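Glycerol dehydratase (Clostridium butyricum, PDB 4MTJ) probably acts as a glycyl-radical lyase that dehydrates glycerol without the help of coenzyme B12. Local coordinates at residues A[30-35]-A[117-122]; A[147-152]-A[496-501]; A[685-690]-A[724-729]. All coordinates share one frame; numbering follows the deposited sequence.

Overall arrangement
From the N terminus, contact 1 comes first: helix 30-40 meets helix 113-125, and the 81 residues between 30-35 and 117-122 form a loop that contains helices but no strand. Contact 2 opens only afterwards, where the loop between helix 141-147 and strand 152-153 is met by the long helix 484-516, with 343 residues between 147-152 and 496-501. Contact 3 is the shortest closure: 33 residues separate 685-690 from 724-729, at the ends of helices 680-687 and 712-728 in the glycine-radical part of the chain. The three loops follow in series, none enclosing or crossing another. Contacts 1 and 3 lie on opposite sides of the chain's centre, their own centres about 51 Å apart.

Contact 1: residues A[30-35]-A[117-122]; sequences ERAILI and EKLKDV
Ile33 lays its CD1 methyl over the aliphatic stem of Lys118, 3.6 Å from Lys118 CB, in a helix-helix packing of the α-helical part of the pyruvate formate lyase-like fold. Helix 30-40 and helix 113-125 run in broadly the same direction here, with axes of the two short segments inclined at 34° and 9.5 Å apart at closest. The branched Ile33 suits this border: CG1 lies beside the backbone N (chi1 -89°), with CG2 anti to that N, and the CG1-CD1 arm reaches across. Lys118 offers it methylenes while its extended chain carries the ammonium outward, where NZ pairs with Glu114 of its own helix. The charged end is thereby kept apart from the apolar overlap.

Deeper in, Ala32, with its single methyl, leaves room for two larger residues to pack against it. Ala32 CB meets one methyl of each, CD2 of Leu119 at 3.9 Å and CG2 of Val122 at 4.1 Å. Leucine supplies length to span the gap between the backbones, and valine, with Val122 CA 6.6 Å from Ile33 CA, fills the nearer position with a compact branch. The other flank of helix 30-40 is anchored elsewhere, Arg31 forming a salt bridge with Glu88 and Leu34 packing on helix 47-61, while Asp121 ties helix 113-125 back to Lys40. Hydrophobic burial therefore holds the two segments together directly, with ionic links set around it. Val122 CG2 also rests against the backbone of helix 30-40, 3.9 Å from Ala32 O.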
ATOM      1  N   GLU A  30       4.342 -19.465 -21.679  1.00 21.99           N
ATOM      2  CA  GLU A  30       4.194 -20.226 -20.435  1.00 21.11           C
ATOM      3  C   GLU A  30       4.246 -19.362 -19.179  1.00 24.93           C
ATOM      4  O   GLU A  30       3.327 -19.420 -18.357  1.00 23.76           O
ATOM      5  CB  GLU A  30       5.208 -21.364 -20.345  1.00 20.67           C
ATOM      6  CG  GLU A  30       4.866 -22.581 -21.219  1.00 25.49           C
ATOM      7  CD  GLU A  30       5.186 -22.385 -22.704  1.00 28.87           C
ATOM      8  OE1 GLU A  30       5.818 -21.370 -23.070  1.00 25.19           O
ATOM      9  OE2 GLU A  30       4.804 -23.261 -23.509  1.00 36.23           O
ATOM     10  N   ARG A  31       5.292 -18.548 -19.035  1.00 24.35           N
ATOM     11  CA  ARG A  31       5.384 -17.692 -17.861  1.00 22.31           C
ATOM     12  C   ARG A  31       4.122 -16.848 -17.690  1.00 24.21           C
ATOM     13  O   ARG A  31       3.581 -16.759 -16.585  1.00 22.52           O
ATOM     14  CB  ARG A  31       6.623 -16.795 -17.877  1.00 21.37           C
ATOM     15  CG  ARG A  31       6.742 -15.989 -16.577  1.00 19.52           C
ATOM     16  CD  ARG A  31       7.795 -14.885 -16.657  1.00 19.50           C
ATOM     17  NE  ARG A  31       7.938 -14.166 -15.387  1.00 21.99           N
ATOM     18  CZ  ARG A  31       7.110 -13.214 -14.950  1.00 20.49           C
ATOM     19  NH1 ARG A  31       6.054 -12.832 -15.677  1.00 15.67           N
ATOM     20  NH2 ARG A  31       7.349 -12.639 -13.778  1.00 14.51           N
ATOM     21  N   ALA A  32       3.636 -16.257 -18.782  1.00 20.64           N
ATOM     22  CA  ALA A  32       2.443 -15.409 -18.703  1.00 21.83           C
ATOM     23  C   ALA A  32       1.222 -16.185 -18.212  1.00 25.65           C
ATOM     24  O   ALA A  32       0.454 -15.691 -17.376  1.00 26.75           O
ATOM     25  CB  ALA A  32       2.153 -14.747 -20.033  1.00 20.58           C
ATOM     26  N   ILE A  33       1.050 -17.403 -18.719  1.00 22.61           N
ATOM     27  CA  ILE A  33      -0.073 -18.227 -18.294  1.00 25.28           C
ATOM     28  C   ILE A  33       0.053 -18.573 -16.808  1.00 26.28           C
ATOM     29  O   ILE A  33      -0.928 -18.519 -16.062  1.00 22.51           O
ATOM     30  CB  ILE A  33      -0.216 -19.505 -19.164  1.00 28.56           C
ATOM     31  CG1 ILE A  33      -1.097 -19.217 -20.374  1.00 28.44           C
ATOM     32  CG2 ILE A  33      -0.860 -20.639 -18.384  1.00 24.03           C
ATOM     33  CD1 ILE A  33      -0.336 -18.958 -21.620  1.00 30.97           C
ATOM     34  N   LEU A  34       1.275 -18.893 -16.383  1.00 20.84           N
ATOM     35  CA  LEU A  34       1.518 -19.333 -15.018  1.00 19.49           C
ATOM     36  C   LEU A  34       1.365 -18.214 -13.986  1.00 28.97           C
ATOM     37  O   LEU A  34       0.792 -18.420 -12.912  1.00 28.58           O
ATOM     38  CB  LEU A  34       2.883 -20.000 -14.897  1.00 20.89           C
ATOM     39  CG  LEU A  34       2.988 -21.366 -15.575  1.00 23.08           C
ATOM     40  CD1 LEU A  34       4.421 -21.873 -15.565  1.00 22.79           C
ATOM     41  CD2 LEU A  34       2.049 -22.366 -14.898  1.00 21.69           C
ATOM     42  N   ILE A  35       1.872 -17.027 -14.291  1.00 27.79           N
ATOM     43  CA  ILE A  35       1.722 -15.945 -13.339  1.00 24.06           C
ATOM     44  C   ILE A  35       0.252 -15.534 -13.259  1.00 23.30           C
ATOM     45  O   ILE A  35      -0.242 -15.193 -12.184  1.00 25.98           O
ATOM     46  CB  ILE A  35       2.666 -14.752 -13.637  1.00 20.97           C
ATOM     47  CG1 ILE A  35       2.741 -13.822 -12.420  1.00 20.48           C
ATOM     48  CG2 ILE A  35       2.241 -14.008 -14.900  1.00 20.12           C
ATOM     49  CD1 ILE A  35       3.665 -12.627 -12.610  1.00 13.72           C
ATOM     50  N   GLU A 117      -3.275 -17.187 -29.022  1.00 29.61           N
ATOM     51  CA  GLU A 117      -4.578 -17.565 -28.500  1.00 32.37           C
ATOM     52  C   GLU A 117      -4.568 -17.659 -26.980  1.00 26.38           C
ATOM     53  O   GLU A 117      -5.515 -17.242 -26.324  1.00 30.14           O
ATOM     54  CB  GLU A 117      -5.037 -18.893 -29.118  1.00 34.53           C
ATOM     55  CG  GLU A 117      -6.366 -19.388 -28.585  1.00 38.07           C
ATOM     56  CD  GLU A 117      -7.536 -18.506 -28.989  1.00 49.32           C
ATOM     57  OE1 GLU A 117      -7.395 -17.718 -29.953  1.00 49.59           O
ATOM     58  OE2 GLU A 117      -8.604 -18.606 -28.343  1.00 55.76           O
ATOM     59  N   LYS A 118      -3.484 -18.186 -26.427  1.00 24.72           N
ATOM     60  CA  LYS A 118      -3.365 -18.331 -24.984  1.00 30.62           C
ATOM     61  C   LYS A 118      -3.197 -17.001 -24.259  1.00 31.05           C
ATOM     62  O   LYS A 118      -3.584 -16.870 -23.098  1.00 34.64           O
ATOM     63  CB  LYS A 118      -2.211 -19.263 -24.631  1.00 31.58           C
ATOM     64  CG  LYS A 118      -2.516 -20.725 -24.888  1.00 36.26           C
ATOM     65  CD  LYS A 118      -1.289 -21.575 -24.635  1.00 44.20           C
ATOM     66  CE  LYS A 118      -1.594 -23.051 -24.780  1.00 45.66           C
ATOM     67  NZ  LYS A 118      -0.334 -23.837 -24.686  1.00 57.35           N
ATOM     68  N   LEU A 119      -2.633 -16.013 -24.937  1.00 25.05           N
ATOM     69  CA  LEU A 119      -2.416 -14.722 -24.296  1.00 28.05           C
ATOM     70  C   LEU A 119      -3.707 -13.938 -24.094  1.00 27.23           C
ATOM     71  O   LEU A 119      -3.743 -13.035 -23.273  1.00 27.17           O
ATOM     72  CB  LEU A 119      -1.409 -13.884 -25.083  1.00 23.39           C
ATOM     73  CG  LEU A 119       0.021 -14.412 -25.017  1.00 27.11           C
ATOM     74  CD1 LEU A 119       0.910 -13.592 -25.935  1.00 30.23           C
ATOM     75  CD2 LEU A 119       0.542 -14.393 -23.581  1.00 25.57           C
ATOM     76  N   LYS A 120      -4.754 -14.278 -24.847  1.00 27.60           N
ATOM     77  CA  LYS A 120      -6.046 -13.592 -24.737  1.00 27.31           C
ATOM     78  C   LYS A 120      -6.543 -13.465 -23.295  1.00 25.76           C
ATOM     79  O   LYS A 120      -6.826 -12.364 -22.824  1.00 25.24           O
ATOM     80  CB  LYS A 120      -7.105 -14.293 -25.592  1.00 29.24           C
ATOM     81  CG  LYS A 120      -6.949 -14.035 -27.070  1.00 37.36           C
ATOM     82  CD  LYS A 120      -7.996 -14.757 -27.903  1.00 42.92           C
ATOM     83  CE  LYS A 120      -7.811 -14.422 -29.384  1.00 43.54           C
ATOM     84  NZ  LYS A 120      -8.324 -15.487 -30.287  1.00 45.65           N
ATOM     85  N   ASP A 121      -6.631 -14.594 -22.599  1.00 22.96           N
ATOM     86  CA  ASP A 121      -7.023 -14.590 -21.195  1.00 27.48           C
ATOM     87  C   ASP A 121      -6.050 -13.760 -20.330  1.00 27.69           C
ATOM     88  O   ASP A 121      -6.467 -13.098 -19.380  1.00 27.96           O
ATOM     89  CB  ASP A 121      -7.135 -16.024 -20.662  1.00 25.10           C
ATOM     90  CG  ASP A 121      -7.497 -16.071 -19.182  1.00 36.44           C
ATOM     91  OD1 ASP A 121      -8.452 -15.372 -18.768  1.00 36.58           O
ATOM     92  OD2 ASP A 121      -6.815 -16.796 -18.422  1.00 39.34           O
ATOM     93  N   VAL A 122      -4.763 -13.806 -20.663  1.00 26.14           N
ATOM     94  CA  VAL A 122      -3.758 -12.998 -19.975  1.00 26.56           C
ATOM     95  C   VAL A 122      -4.086 -11.510 -20.109  1.00 23.35           C
ATOM     96  O   VAL A 122      -4.122 -10.800 -19.117  1.00 22.44           O
ATOM     97  CB  VAL A 122      -2.319 -13.276 -20.514  1.00 24.42           C
ATOM     98  CG1 VAL A 122      -1.306 -12.348 -19.853  1.00 18.04           C
ATOM     99  CG2 VAL A 122      -1.938 -14.740 -20.311  1.00 16.71           C
TER

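Contact 2: residues A[147-152]-A[496-501]; sequences VNCDVF and EYFVKH
This is a buried, largely apolar contact between a loop and a helix: the loop joining helix 141-147 to strand 152-153 packs on the long helix 484-516. Phe498 is its centre. Val151 crosses the ring at about a right angle and sets CG2 over one face, 3.9 Å from the Phe498 centroid and 18° off the normal, a CH-pi contact. The branched side chain touches Phe498 twice, CG2 over the face and CG1 beside CB and CG. Tyr497 CD2 lies over the opposite face, so the ring is clasped between two neighbours. Cys149 adds a sulfur-aromatic contact at the ring edge, Cys149 SG being 3.8 Å from Phe498 CE1.

Phe152 reaches the helix backbone itself. With CG placed between its own N and carbonyl carbon (chi1 63°), the ring extends so that Phe152 CE2 lies 3.5 Å from Phe498 O and Phe152 CZ 3.9 Å from His501 C. The imidazole of His501 turns elsewhere, its ND1 hydrogen-bonded to Thr143. Ile456 and Leu459 of helix 453-461 and Phe451 enclose the same cluster, which packs strand 152-153 and its antiparallel partner 449-452 onto helix 484-516 within the pyruvate formate lyase-like fold.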
ATOM      1  N   VAL A 147       5.145  14.004 -20.523  1.00 21.01           N
ATOM      2  CA  VAL A 147       5.728  12.706 -20.838  1.00 22.35           C
ATOM      3  C   VAL A 147       5.515  12.349 -22.316  1.00 25.89           C
ATOM      4  O   VAL A 147       6.278  11.577 -22.900  1.00 26.13           O
ATOM      5  CB  VAL A 147       5.116  11.625 -19.890  1.00 25.48           C
ATOM      6  CG1 VAL A 147       5.294  10.213 -20.419  1.00 24.90           C
ATOM      7  CG2 VAL A 147       5.685  11.773 -18.471  1.00 18.87           C
ATOM      8  N   ASN A 148       4.495  12.943 -22.929  1.00 24.24           N
ATOM      9  CA  ASN A 148       4.155  12.631 -24.314  1.00 27.70           C
ATOM     10  C   ASN A 148       4.426  13.772 -25.298  1.00 26.12           C
ATOM     11  O   ASN A 148       3.808  13.859 -26.354  1.00 28.75           O
ATOM     12  CB  ASN A 148       2.706  12.163 -24.379  1.00 28.13           C
ATOM     13  CG  ASN A 148       2.460  10.955 -23.492  1.00 32.03           C
ATOM     14  OD1 ASN A 148       3.203   9.968 -23.552  1.00 35.11           O
ATOM     15  ND2 ASN A 148       1.445  11.039 -22.636  1.00 29.20           N
ATOM     16  N   CYS A 149       5.379  14.619 -24.920  1.00 26.17           N
ATOM     17  CA  CYS A 149       5.792  15.817 -25.643  1.00 25.54           C
ATOM     18  C   CYS A 149       6.932  15.570 -26.606  1.00 23.27           C
ATOM     19  O   CYS A 149       7.406  16.518 -27.223  1.00 22.59           O
ATOM     20  CB  CYS A 149       6.390  16.812 -24.639  1.00 21.58           C
ATOM     21  SG  CYS A 149       5.293  17.972 -24.013  1.00 56.82           S
ATOM     22  N   ASP A 150       7.442  14.343 -26.656  1.00 22.89           N
ATOM     23  CA  ASP A 150       8.685  14.057 -27.385  1.00 21.62           C
ATOM     24  C   ASP A 150       9.894  14.821 -26.844  1.00 21.63           C
ATOM     25  O   ASP A 150      10.772  15.218 -27.612  1.00 18.94           O
ATOM     26  CB  ASP A 150       8.534  14.340 -28.884  1.00 19.86           C
ATOM     27  CG  ASP A 150       7.577  13.388 -29.554  1.00 23.38           C
ATOM     28  OD1 ASP A 150       7.251  12.355 -28.942  1.00 25.09           O
ATOM     29  OD2 ASP A 150       7.154  13.657 -30.691  1.00 27.55           O
ATOM     30  N   VAL A 151       9.934  15.043 -25.534  1.00 19.38           N
ATOM     31  CA  VAL A 151      11.122  15.621 -24.919  1.00 19.13           C
ATOM     32  C   VAL A 151      11.920  14.528 -24.191  1.00 21.01           C
ATOM     33  O   VAL A 151      13.159  14.469 -24.264  1.00 18.82           O
ATOM     34  CB  VAL A 151      10.770  16.784 -23.959  1.00 19.22           C
ATOM     35  CG1 VAL A 151      12.001  17.256 -23.215  1.00 16.23           C
ATOM     36  CG2 VAL A 151      10.135  17.946 -24.724  1.00 18.99           C
ATOM     37  N   PHE A 152      11.205  13.660 -23.488  1.00 16.02           N
ATOM     38  CA  PHE A 152      11.849  12.561 -22.774  1.00 20.03           C
ATOM     39  C   PHE A 152      10.947  11.330 -22.796  1.00 17.27           C
ATOM     40  O   PHE A 152       9.796  11.413 -23.206  1.00 20.09           O
ATOM     41  CB  PHE A 152      12.187  12.971 -21.328  1.00 15.57           C
ATOM     42  CG  PHE A 152      10.981  13.294 -20.502  1.00 17.36           C
ATOM     43  CD1 PHE A 152      10.289  12.293 -19.834  1.00 17.79           C
ATOM     44  CD2 PHE A 152      10.520  14.599 -20.402  1.00 21.43           C
ATOM     45  CE1 PHE A 152       9.160  12.592 -19.068  1.00 20.65           C
ATOM     46  CE2 PHE A 152       9.386  14.906 -19.642  1.00 19.93           C
ATOM     47  CZ  PHE A 152       8.709  13.900 -18.973  1.00 18.72           C
ATOM     48  N   GLU A 496      14.406  23.173 -16.765  1.00 21.72           N
ATOM     49  CA  GLU A 496      13.849  22.994 -15.432  1.00 22.69           C
ATOM     50  C   GLU A 496      12.470  22.353 -15.519  1.00 21.46           C
ATOM     51  O   GLU A 496      12.170  21.400 -14.801  1.00 22.05           O
ATOM     52  CB  GLU A 496      13.792  24.319 -14.654  1.00 21.92           C
ATOM     53  CG  GLU A 496      13.149  24.179 -13.283  1.00 25.51           C
ATOM     54  CD  GLU A 496      13.292  25.425 -12.407  1.00 40.82           C
ATOM     55  OE1 GLU A 496      12.249  26.030 -12.063  1.00 44.11           O
ATOM     56  OE2 GLU A 496      14.440  25.786 -12.037  1.00 44.83           O
ATOM     57  N   TYR A 497      11.648  22.854 -16.428  1.00 20.22           N
ATOM     58  CA  TYR A 497      10.299  22.340 -16.565  1.00 18.73           C
ATOM     59  C   TYR A 497      10.251  20.837 -16.899  1.00 21.54           C
ATOM     60  O   TYR A 497       9.596  20.055 -16.195  1.00 20.36           O
ATOM     61  CB  TYR A 497       9.512  23.153 -17.584  1.00 20.04           C
ATOM     62  CG  TYR A 497       8.069  22.717 -17.685  1.00 20.34           C
ATOM     63  CD1 TYR A 497       7.154  23.077 -16.698  1.00 20.74           C
ATOM     64  CD2 TYR A 497       7.629  21.924 -18.742  1.00 14.97           C
ATOM     65  CE1 TYR A 497       5.836  22.691 -16.766  1.00 19.97           C
ATOM     66  CE2 TYR A 497       6.304  21.526 -18.822  1.00 18.74           C
ATOM     67  CZ  TYR A 497       5.413  21.908 -17.823  1.00 23.30           C
ATOM     68  OH  TYR A 497       4.093  21.512 -17.867  1.00 23.18           O
ATOM     69  N   PHE A 498      10.959  20.424 -17.944  1.00 19.57           N
ATOM     70  CA  PHE A 498      10.849  19.038 -18.389  1.00 19.89           C
ATOM     71  C   PHE A 498      11.594  18.031 -17.503  1.00 21.20           C
ATOM     72  O   PHE A 498      11.137  16.891 -17.338  1.00 23.21           O
ATOM     73  CB  PHE A 498      11.196  18.888 -19.871  1.00 15.23           C
ATOM     74  CG  PHE A 498      10.204  19.534 -20.771  1.00 17.74           C
ATOM     75  CD1 PHE A 498       9.040  18.871 -21.130  1.00 25.01           C
ATOM     76  CD2 PHE A 498      10.403  20.820 -21.233  1.00 15.65           C
ATOM     77  CE1 PHE A 498       8.095  19.476 -21.962  1.00 22.39           C
ATOM     78  CE2 PHE A 498       9.469  21.426 -22.059  1.00 16.48           C
ATOM     79  CZ  PHE A 498       8.316  20.755 -22.427  1.00 17.61           C
ATOM     80  N   VAL A 499      12.711  18.446 -16.914  1.00 20.09           N
ATOM     81  CA  VAL A 499      13.403  17.582 -15.965  1.00 19.94           C
ATOM     82  C   VAL A 499      12.530  17.365 -14.734  1.00 21.60           C
ATOM     83  O   VAL A 499      12.464  16.258 -14.204  1.00 20.09           O
ATOM     84  CB  VAL A 499      14.779  18.130 -15.556  1.00 20.83           C
ATOM     85  CG1 VAL A 499      15.271  17.443 -14.288  1.00 16.86           C
ATOM     86  CG2 VAL A 499      15.777  17.935 -16.695  1.00 19.88           C
ATOM     87  N   LYS A 500      11.837  18.416 -14.302  1.00 21.79           N
ATOM     88  CA  LYS A 500      10.889  18.281 -13.210  1.00 21.08           C
ATOM     89  C   LYS A 500       9.865  17.175 -13.505  1.00 22.76           C
ATOM     90  O   LYS A 500       9.723  16.231 -12.722  1.00 20.10           O
ATOM     91  CB  LYS A 500      10.177  19.606 -12.925  1.00 21.33           C
ATOM     92  CG  LYS A 500       9.390  19.586 -11.628  1.00 19.31           C
ATOM     93  CD  LYS A 500       8.083  20.331 -11.735  1.00 23.24           C
ATOM     94  CE  LYS A 500       8.273  21.819 -11.877  1.00 27.30           C
ATOM     95  NZ  LYS A 500       7.003  22.442 -12.344  1.00 31.20           N
ATOM     96  N   HIS A 501       9.165  17.272 -14.633  1.00 18.71           N
ATOM     97  CA  HIS A 501       8.153  16.259 -14.935  1.00 20.88           C
ATOM     98  C   HIS A 501       8.713  14.866 -15.212  1.00 18.96           C
ATOM     99  O   HIS A 501       8.090  13.879 -14.849  1.00 20.92           O
ATOM    100  CB  HIS A 501       7.199  16.723 -16.029  1.00 17.12           C
ATOM    101  CG  HIS A 501       6.327  17.857 -15.596  1.00 22.94           C
ATOM    102  ND1 HIS A 501       5.167  17.666 -14.878  1.00 21.63           N
ATOM    103  CD2 HIS A 501       6.472  19.197 -15.728  1.00 23.38           C
ATOM    104  CE1 HIS A 501       4.628  18.838 -14.602  1.00 25.55           C
ATOM    105  NE2 HIS A 501       5.402  19.783 -15.101  1.00 23.85           N
TER

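Contact 3: residues A[685-690]-A[724-729]; sequences NSVSKL and RSYFDQ
Asn685 and Gln729 meet with their side-chain amides almost perpendicular, the two planes 87° apart. Gln729 NE2 gives a hydrogen to Asn685 OD1 at 2.8 Å, with an N-H...O angle of 156°. The acceptor lies close to the plane of the glutamine amide, whereas the donor stands above the asparagine carbonyl plane. Glutamine has the reach for this: its chain runs extended beyond CG from the first residue past helix 712-728. A water also donates to Asn685 OD1 and is hydrogen-bonded to Ser725 OG.

Beside the amides, Tyr726 swings its ring, CG anti to the backbone N (chi1 178°), toward the end of helix 680-687. Ser688 N lies at the ring edge, 3.7 Å from Tyr726 CE1, and Val687 CG1 comes 3.3 Å from the hydroxyl oxygen, OH, of Tyr726. Phe701 stacks edge-to-face on the same ring. Ser688 is small enough to fit between ring and glutamine, Ser688 OG lying 3.6 Å from Gln729 CB and donating to Asn685 O at 2.8 Å. Two helix ends of the glycine-radical region are thus joined by directional amide chemistry flanked by mixed packing of Val687 and Ser688 on the Tyr726 ring. Because OD1 accepts two bonds while ND2 is held by Asp605, both ends of the asparagine amide are engaged and its flip is fixed.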
ATOM      1  N   ASN A 685      40.664  15.119 -25.569  1.00 17.55           N
ATOM      2  CA  ASN A 685      40.864  16.316 -24.759  1.00 17.31           C
ATOM      3  C   ASN A 685      39.550  17.063 -24.626  1.00 19.72           C
ATOM      4  O   ASN A 685      39.230  17.607 -23.562  1.00 17.62           O
ATOM      5  CB  ASN A 685      41.940  17.246 -25.339  1.00 16.43           C
ATOM      6  CG  ASN A 685      43.338  16.636 -25.298  1.00 19.48           C
ATOM      7  OD1 ASN A 685      43.562  15.607 -24.662  1.00 15.02           O
ATOM      8  ND2 ASN A 685      44.286  17.278 -25.975  1.00 13.26           N
ATOM      9  N   SER A 686      38.786  17.079 -25.713  1.00 18.19           N
ATOM     10  CA  SER A 686      37.537  17.821 -25.726  1.00 18.35           C
ATOM     11  C   SER A 686      36.559  17.205 -24.763  1.00 18.83           C
ATOM     12  O   SER A 686      36.003  17.897 -23.932  1.00 22.53           O
ATOM     13  CB  SER A 686      36.921  17.853 -27.121  1.00 18.13           C
ATOM     14  OG  SER A 686      37.477  18.890 -27.901  1.00 18.68           O
ATOM     15  N   VAL A 687      36.364  15.895 -24.872  1.00 17.82           N
ATOM     16  CA  VAL A 687      35.363  15.214 -24.071  1.00 19.19           C
ATOM     17  C   VAL A 687      35.716  15.275 -22.582  1.00 22.20           C
ATOM     18  O   VAL A 687      34.837  15.388 -21.707  1.00 21.35           O
ATOM     19  CB  VAL A 687      35.183  13.765 -24.536  1.00 19.25           C
ATOM     20  CG1 VAL A 687      34.119  13.054 -23.700  1.00 16.33           C
ATOM     21  CG2 VAL A 687      34.802  13.742 -26.013  1.00 20.57           C
ATOM     22  N   SER A 688      37.013  15.240 -22.304  1.00 19.68           N
ATOM     23  CA  SER A 688      37.496  15.290 -20.935  1.00 21.74           C
ATOM     24  C   SER A 688      37.195  16.625 -20.228  1.00 21.37           C
ATOM     25  O   SER A 688      37.295  16.699 -19.006  1.00 22.81           O
ATOM     26  CB  SER A 688      38.999  14.981 -20.875  1.00 19.46           C
ATOM     27  OG  SER A 688      39.772  16.125 -21.189  1.00 17.88           O
ATOM     28  N   LYS A 689      36.827  17.660 -20.984  1.00 19.12           N
ATOM     29  CA  LYS A 689      36.521  18.967 -20.396  1.00 20.88           C
ATOM     30  C   LYS A 689      35.128  19.046 -19.761  1.00 20.94           C
ATOM     31  O   LYS A 689      34.818  19.996 -19.033  1.00 22.75           O
ATOM     32  CB  LYS A 689      36.678  20.082 -21.436  1.00 23.05           C
ATOM     33  CG  LYS A 689      38.117  20.417 -21.809  1.00 19.95           C
ATOM     34  CD  LYS A 689      38.165  21.309 -23.050  1.00 20.10           C
ATOM     35  CE  LYS A 689      39.521  21.209 -23.748  1.00 20.23           C
ATOM     36  NZ  LYS A 689      39.537  21.964 -25.030  1.00 21.90           N
ATOM     37  N   LEU A 690      34.286  18.061 -20.053  1.00 19.01           N
ATOM     38  CA  LEU A 690      32.976  17.974 -19.428  1.00 17.01           C
ATOM     39  C   LEU A 690      33.117  17.586 -17.954  1.00 19.84           C
ATOM     40  O   LEU A 690      34.169  17.085 -17.507  1.00 19.98           O
ATOM     41  CB  LEU A 690      32.104  16.943 -20.153  1.00 17.89           C
ATOM     42  CG  LEU A 690      31.955  17.051 -21.674  1.00 21.32           C
ATOM     43  CD1 LEU A 690      31.183  15.854 -22.216  1.00 18.17           C
ATOM     44  CD2 LEU A 690      31.293  18.366 -22.107  1.00 15.24           C
ATOM     45  N   ARG A 724      44.961   6.193 -21.460  1.00 21.24           N
ATOM     46  CA  ARG A 724      45.543   6.740 -20.233  1.00 23.60           C
ATOM     47  C   ARG A 724      45.485   8.267 -20.170  1.00 22.23           C
ATOM     48  O   ARG A 724      45.191   8.847 -19.130  1.00 22.06           O
ATOM     49  CB  ARG A 724      46.971   6.223 -20.026  1.00 26.91           C
ATOM     50  CG  ARG A 724      47.010   4.760 -19.566  1.00 31.64           C
ATOM     51  CD  ARG A 724      48.398   4.327 -19.126  1.00 30.45           C
ATOM     52  NE  ARG A 724      48.372   3.066 -18.382  1.00 37.21           N
ATOM     53  CZ  ARG A 724      49.286   2.097 -18.499  1.00 42.44           C
ATOM     54  NH1 ARG A 724      50.306   2.223 -19.342  1.00 37.31           N
ATOM     55  NH2 ARG A 724      49.178   0.987 -17.773  1.00 38.60           N
ATOM     56  N   SER A 725      45.740   8.910 -21.298  1.00 24.09           N
ATOM     57  CA  SER A 725      45.708  10.361 -21.373  1.00 18.52           C
ATOM     58  C   SER A 725      44.281  10.900 -21.175  1.00 21.24           C
ATOM     59  O   SER A 725      44.076  11.892 -20.481  1.00 22.00           O
ATOM     60  CB  SER A 725      46.299  10.812 -22.709  1.00 18.10           C
ATOM     61  OG  SER A 725      45.994  12.166 -22.959  1.00 22.11           O
ATOM     62  N   TYR A 726      43.297  10.238 -21.779  1.00 20.87           N
ATOM     63  CA  TYR A 726      41.901  10.586 -21.542  1.00 19.46           C
ATOM     64  C   TYR A 726      41.518  10.398 -20.061  1.00 20.52           C
ATOM     65  O   TYR A 726      40.882  11.269 -19.458  1.00 19.30           O
ATOM     66  CB  TYR A 726      40.971   9.788 -22.464  1.00 17.46           C
ATOM     67  CG  TYR A 726      39.505  10.074 -22.240  1.00 20.81           C
ATOM     68  CD1 TYR A 726      39.003  11.363 -22.379  1.00 18.93           C
ATOM     69  CD2 TYR A 726      38.617   9.057 -21.889  1.00 18.17           C
ATOM     70  CE1 TYR A 726      37.670  11.637 -22.176  1.00 17.67           C
ATOM     71  CE2 TYR A 726      37.285   9.325 -21.687  1.00 18.25           C
ATOM     72  CZ  TYR A 726      36.814  10.616 -21.836  1.00 19.53           C
ATOM     73  OH  TYR A 726      35.483  10.897 -21.619  1.00 17.96           O
ATOM     74  N   PHE A 727      41.917   9.278 -19.465  1.00 17.74           N
ATOM     75  CA  PHE A 727      41.616   9.058 -18.049  1.00 19.75           C
ATOM     76  C   PHE A 727      42.386  10.001 -17.108  1.00 18.31           C
ATOM     77  O   PHE A 727      41.827  10.487 -16.137  1.00 19.56           O
ATOM     78  CB  PHE A 727      41.817   7.592 -17.662  1.00 19.12           C
ATOM     79  CG  PHE A 727      40.733   6.684 -18.162  1.00 19.89           C
ATOM     80  CD1 PHE A 727      39.660   7.194 -18.877  1.00 18.15           C
ATOM     81  CD2 PHE A 727      40.776   5.319 -17.906  1.00 17.33           C
ATOM     82  CE1 PHE A 727      38.650   6.363 -19.333  1.00 19.21           C
ATOM     83  CE2 PHE A 727      39.774   4.481 -18.361  1.00 18.22           C
ATOM     84  CZ  PHE A 727      38.704   5.001 -19.074  1.00 17.53           C
ATOM     85  N   ASP A 728      43.652  10.275 -17.408  1.00 17.96           N
ATOM     86  CA  ASP A 728      44.435  11.236 -16.622  1.00 20.42           C
ATOM     87  C   ASP A 728      43.772  12.603 -16.591  1.00 20.80           C
ATOM     88  O   ASP A 728      43.860  13.332 -15.601  1.00 19.18           O
ATOM     89  CB  ASP A 728      45.851  11.381 -17.180  1.00 21.29           C
ATOM     90  CG  ASP A 728      46.681  10.130 -16.990  1.00 29.27           C
ATOM     91  OD1 ASP A 728      46.268   9.255 -16.179  1.00 28.47           O
ATOM     92  OD2 ASP A 728      47.735  10.014 -17.665  1.00 34.98           O
ATOM     93  N   GLN A 729      43.087  12.936 -17.677  1.00 19.46           N
ATOM     94  CA  GLN A 729      42.365  14.196 -17.759  1.00 21.06           C
ATOM     95  C   GLN A 729      40.929  14.143 -17.256  1.00 20.17           C
ATOM     96  O   GLN A 729      40.168  15.091 -17.461  1.00 16.85           O
ATOM     97  CB  GLN A 729      42.396  14.709 -19.184  1.00 22.28           C
ATOM     98  CG  GLN A 729      43.727  15.263 -19.542  1.00 20.99           C
ATOM     99  CD  GLN A 729      43.665  15.932 -20.845  1.00 28.51           C
ATOM    100  OE1 GLN A 729      43.785  17.157 -20.934  1.00 32.55           O
ATOM    101  NE2 GLN A 729      43.441  15.144 -21.894  1.00 23.11           N
TER
HETATM  102  O   HOH W   1      43.655  12.775 -23.883  1.00 15.18           O